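Local coordinates for protein mannan endo-1,6-alpha-mannosidase (Chaetomium thermophilum, PDB 6RY0) that probably hydrolyses or transfers alpha-1,6-mannosidic linkages, as a calcium-binding family 76 glycosidase linked to delivery of GPI-anchored glycoproteins into fungal cell walls, at residues A[40-51]-A[82-93]. Sequence-based numbering, arbitrary orientation.
Sequences ARTLAYDMMLFY and MMGTYVDYWHLT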
# COMPACT_ATOMS: atom_id res chain seq x y z
N ALA A 40 13.84 -14.08 4.67
CA ALA A 40 13.49 -12.85 3.97
C ALA A 40 14.43 -12.59 2.80
O ALA A 40 13.97 -12.14 1.74
CB ALA A 40 13.51 -11.67 4.95
N ARG A 41 15.72 -12.86 2.96
CA ARG A 41 16.63 -12.63 1.85
C ARG A 41 16.32 -13.54 0.68
O ARG A 41 16.35 -13.10 -0.48
CB ARG A 41 18.07 -12.82 2.34
CG ARG A 41 19.09 -12.30 1.39
CD ARG A 41 20.50 -12.46 1.87
NE ARG A 41 21.07 -13.74 1.45
CZ ARG A 41 21.45 -14.04 0.20
NH1 ARG A 41 21.34 -13.16 -0.81
NH2 ARG A 41 21.93 -15.26 -0.05
N THR A 42 15.97 -14.79 0.95
CA THR A 42 15.62 -15.70 -0.13
C THR A 42 14.30 -15.33 -0.77
O THR A 42 14.16 -15.38 -2.01
CB THR A 42 15.61 -17.15 0.40
OG1 THR A 42 16.86 -17.45 1.03
CG2 THR A 42 15.30 -18.15 -0.69
N LEU A 43 13.34 -14.90 0.04
CA LEU A 43 12.07 -14.43 -0.49
C LEU A 43 12.27 -13.16 -1.34
O LEU A 43 11.58 -12.96 -2.36
CB LEU A 43 11.09 -14.15 0.65
CG LEU A 43 10.54 -15.41 1.31
CD1 LEU A 43 10.03 -15.09 2.70
CD2 LEU A 43 9.46 -16.03 0.46
N ALA A 44 13.20 -12.30 -0.94
CA ALA A 44 13.49 -11.10 -1.71
C ALA A 44 14.08 -11.47 -3.07
O ALA A 44 13.80 -10.83 -4.09
CB ALA A 44 14.41 -10.16 -0.93
N TYR A 45 14.93 -12.50 -3.10
CA TYR A 45 15.48 -13.02 -4.35
C TYR A 45 14.37 -13.57 -5.23
O TYR A 45 14.29 -13.23 -6.41
CB TYR A 45 16.54 -14.10 -3.99
CG TYR A 45 17.11 -14.78 -5.20
CD1 TYR A 45 16.47 -15.85 -5.80
CD2 TYR A 45 18.33 -14.34 -5.75
CE1 TYR A 45 17.03 -16.43 -6.98
CE2 TYR A 45 18.88 -14.93 -6.88
CZ TYR A 45 18.21 -15.92 -7.49
OH TYR A 45 18.69 -16.49 -8.65
N ASP A 46 13.51 -14.44 -4.70
CA ASP A 46 12.47 -15.03 -5.51
C ASP A 46 11.49 -14.01 -6.04
O ASP A 46 11.04 -14.13 -7.17
CB ASP A 46 11.72 -16.13 -4.76
CG ASP A 46 12.43 -17.47 -4.81
OD1 ASP A 46 13.48 -17.57 -5.48
OD2 ASP A 46 11.90 -18.45 -4.19
N MET A 47 11.16 -12.97 -5.28
CA MET A 47 10.28 -11.94 -5.78
C MET A 47 10.98 -11.16 -6.92
O MET A 47 10.36 -10.82 -7.92
CB MET A 47 9.87 -11.01 -4.64
CG MET A 47 9.06 -9.79 -5.01
SD MET A 47 7.48 -10.21 -5.72
CE MET A 47 7.10 -8.77 -6.69
N MET A 48 12.27 -10.90 -6.76
CA MET A 48 12.99 -10.11 -7.75
C MET A 48 13.09 -10.86 -9.08
O MET A 48 13.19 -10.21 -10.11
CB MET A 48 14.37 -9.71 -7.23
CG MET A 48 15.16 -8.69 -8.04
SD MET A 48 14.26 -7.12 -8.14
CE MET A 48 14.25 -6.14 -6.69
N LEU A 49 13.01 -12.19 -9.08
CA LEU A 49 13.04 -12.94 -10.34
C LEU A 49 11.88 -12.53 -11.26
O LEU A 49 11.97 -12.68 -12.48
CB LEU A 49 12.98 -14.44 -10.10
CG LEU A 49 14.20 -15.05 -9.41
CD1 LEU A 49 13.90 -16.54 -9.13
CD2 LEU A 49 15.45 -14.91 -10.26
N PHE A 50 10.75 -12.07 -10.70
CA PHE A 50 9.64 -11.65 -11.55
C PHE A 50 9.93 -10.35 -12.29
O PHE A 50 9.27 -10.05 -13.29
CB PHE A 50 8.38 -11.46 -10.69
CG PHE A 50 7.83 -12.74 -10.14
CD1 PHE A 50 6.97 -13.53 -10.89
CD2 PHE A 50 8.11 -13.13 -8.86
CE1 PHE A 50 6.45 -14.70 -10.37
CE2 PHE A 50 7.61 -14.32 -8.35
CZ PHE A 50 6.78 -15.10 -9.11
N TYR A 51 10.81 -9.54 -11.74
CA TYR A 51 11.05 -8.17 -12.17
C TYR A 51 12.18 -8.13 -13.19
O TYR A 51 13.26 -8.62 -12.93
CB TYR A 51 11.42 -7.33 -10.96
CG TYR A 51 11.75 -5.91 -11.30
CD1 TYR A 51 10.77 -5.00 -11.65
CD2 TYR A 51 13.06 -5.44 -11.22
CE1 TYR A 51 11.08 -3.68 -11.95
CE2 TYR A 51 13.39 -4.13 -11.51
CZ TYR A 51 12.39 -3.25 -11.88
OH TYR A 51 12.65 -1.94 -12.16
N MET A 82 5.49 -2.99 -5.33
CA MET A 82 6.75 -3.72 -5.22
C MET A 82 7.86 -2.81 -4.71
O MET A 82 8.63 -3.19 -3.83
CB MET A 82 7.13 -4.34 -6.56
CG MET A 82 8.43 -5.10 -6.49
SD MET A 82 9.03 -5.55 -8.12
CE MET A 82 10.74 -5.96 -7.67
N MET A 83 7.98 -1.60 -5.28
CA MET A 83 9.04 -0.71 -4.84
C MET A 83 8.94 -0.48 -3.35
O MET A 83 9.93 -0.56 -2.62
CB MET A 83 8.99 0.62 -5.60
CG MET A 83 9.16 0.53 -7.12
SD MET A 83 10.67 -0.19 -7.77
CE MET A 83 10.12 -1.86 -8.15
N GLY A 84 7.74 -0.16 -2.87
CA GLY A 84 7.59 0.09 -1.45
C GLY A 84 7.91 -1.14 -0.60
O GLY A 84 8.49 -1.03 0.47
N THR A 85 7.53 -2.32 -1.08
CA THR A 85 7.86 -3.55 -0.37
C THR A 85 9.37 -3.67 -0.14
O THR A 85 9.81 -4.09 0.93
CB THR A 85 7.33 -4.78 -1.12
OG1 THR A 85 5.91 -4.66 -1.29
CG2 THR A 85 7.58 -6.05 -0.36
N TYR A 86 10.17 -3.29 -1.14
CA TYR A 86 11.60 -3.36 -1.03
C TYR A 86 12.22 -2.23 -0.22
O TYR A 86 13.26 -2.43 0.42
CB TYR A 86 12.30 -3.47 -2.40
CG TYR A 86 12.25 -4.89 -2.93
CD1 TYR A 86 11.12 -5.40 -3.55
CD2 TYR A 86 13.34 -5.75 -2.78
CE1 TYR A 86 11.06 -6.70 -3.98
CE2 TYR A 86 13.29 -7.06 -3.22
CZ TYR A 86 12.14 -7.53 -3.80
OH TYR A 86 12.04 -8.80 -4.27
N VAL A 87 11.61 -1.06 -0.21
CA VAL A 87 12.02 -0.01 0.72
C VAL A 87 11.85 -0.51 2.16
O VAL A 87 12.73 -0.34 3.01
CB VAL A 87 11.21 1.27 0.46
CG1 VAL A 87 11.44 2.31 1.54
CG2 VAL A 87 11.57 1.86 -0.91
N ASP A 88 10.71 -1.15 2.43
CA ASP A 88 10.48 -1.77 3.74
C ASP A 88 11.46 -2.91 4.00
O ASP A 88 11.98 -3.03 5.11
CB ASP A 88 9.04 -2.24 3.92
CG ASP A 88 8.18 -1.30 4.73
OD1 ASP A 88 8.72 -0.45 5.48
OD2 ASP A 88 6.93 -1.45 4.60
N TYR A 89 11.70 -3.76 3.01
CA TYR A 89 12.64 -4.88 3.17
C TYR A 89 13.99 -4.40 3.67
O TYR A 89 14.54 -4.95 4.64
CB TYR A 89 12.77 -5.64 1.85
CG TYR A 89 13.89 -6.66 1.87
CD1 TYR A 89 13.76 -7.86 2.53
CD2 TYR A 89 15.10 -6.40 1.23
CE1 TYR A 89 14.83 -8.77 2.59
CE2 TYR A 89 16.16 -7.29 1.29
CZ TYR A 89 16.02 -8.46 1.99
OH TYR A 89 17.03 -9.37 2.13
N TRP A 90 14.55 -3.38 3.03
CA TRP A 90 15.84 -2.86 3.46
C TRP A 90 15.75 -2.29 4.88
O TRP A 90 16.65 -2.49 5.69
CB TRP A 90 16.35 -1.83 2.46
CG TRP A 90 17.44 -0.98 3.01
CD1 TRP A 90 18.76 -1.30 3.20
CD2 TRP A 90 17.28 0.35 3.51
NE1 TRP A 90 19.43 -0.23 3.76
CE2 TRP A 90 18.53 0.79 3.97
CE3 TRP A 90 16.18 1.20 3.63
CZ2 TRP A 90 18.72 2.07 4.54
CZ3 TRP A 90 16.35 2.44 4.19
CH2 TRP A 90 17.60 2.88 4.62
N HIS A 91 14.69 -1.53 5.16
CA HIS A 91 14.49 -0.95 6.48
C HIS A 91 14.45 -2.01 7.58
O HIS A 91 14.92 -1.78 8.68
CB HIS A 91 13.20 -0.14 6.42
CG HIS A 91 12.70 0.40 7.71
ND1 HIS A 91 13.34 1.38 8.42
CD2 HIS A 91 11.54 0.15 8.37
CE1 HIS A 91 12.60 1.71 9.48
NE2 HIS A 91 11.50 0.97 9.48
N LEU A 92 13.80 -3.13 7.29
CA LEU A 92 13.54 -4.19 8.27
C LEU A 92 14.74 -5.12 8.44
O LEU A 92 14.95 -5.68 9.50
CB LEU A 92 12.31 -4.99 7.82
CG LEU A 92 11.00 -4.22 8.03
CD1 LEU A 92 9.91 -4.75 7.13
CD2 LEU A 92 10.57 -4.23 9.46
N THR A 93 15.50 -5.34 7.37
CA THR A 93 16.57 -6.33 7.37
C THR A 93 17.98 -5.76 7.36
O THR A 93 18.91 -6.45 7.74
CB THR A 93 16.45 -7.28 6.16
OG1 THR A 93 16.79 -6.57 4.97
CG2 THR A 93 15.13 -7.99 6.07
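One face of the Tyr86 ring carries the methyl of Met48, whose CE stands 3.9 Å from the ring centroid in a CH-pi contact, while Ala44 O and Met47 CG lie at the ring's edge, near its plane. On Tyr89, Ala44 CB rests on one face, 3.7 Å from CZ of Tyr89, Thr93 OG1 sits over the centre of the other, and Ala40 CB meets the edge. Ala44 CB thus lies against both rings, while Ala40 touches Tyr89 alone of the two. Segments 40-48 and 82-93 of helices 33-48 and 76-93 run nearly antiparallel, at 159°, their axes 11.6 Å apart at closest approach. With CG beside its backbone N (chi1 -80°), Tyr86 reaches across and donates from OH to Ala44 O at 2.7 Å, in the carbonyl plane and on a lone pair; that oxygen also accepts the helical bond from Met48 N. A phenylalanine in its place would probably leave Ala44 O with its helical partner alone and the ring held by packing only. Further along, Met82, extended beyond CG, rests its methyl against Met48 CE and Tyr51 CB, with CE 3.6 Å from the latter. Tyr89 OH turns instead to Asp95. In this otherwise apolar, buried helix pair, one hydroxyl-to-carbonyl bond and the flanking contacts of Ala44, Met47 and Met48 together fix where the Tyr86 ring sits.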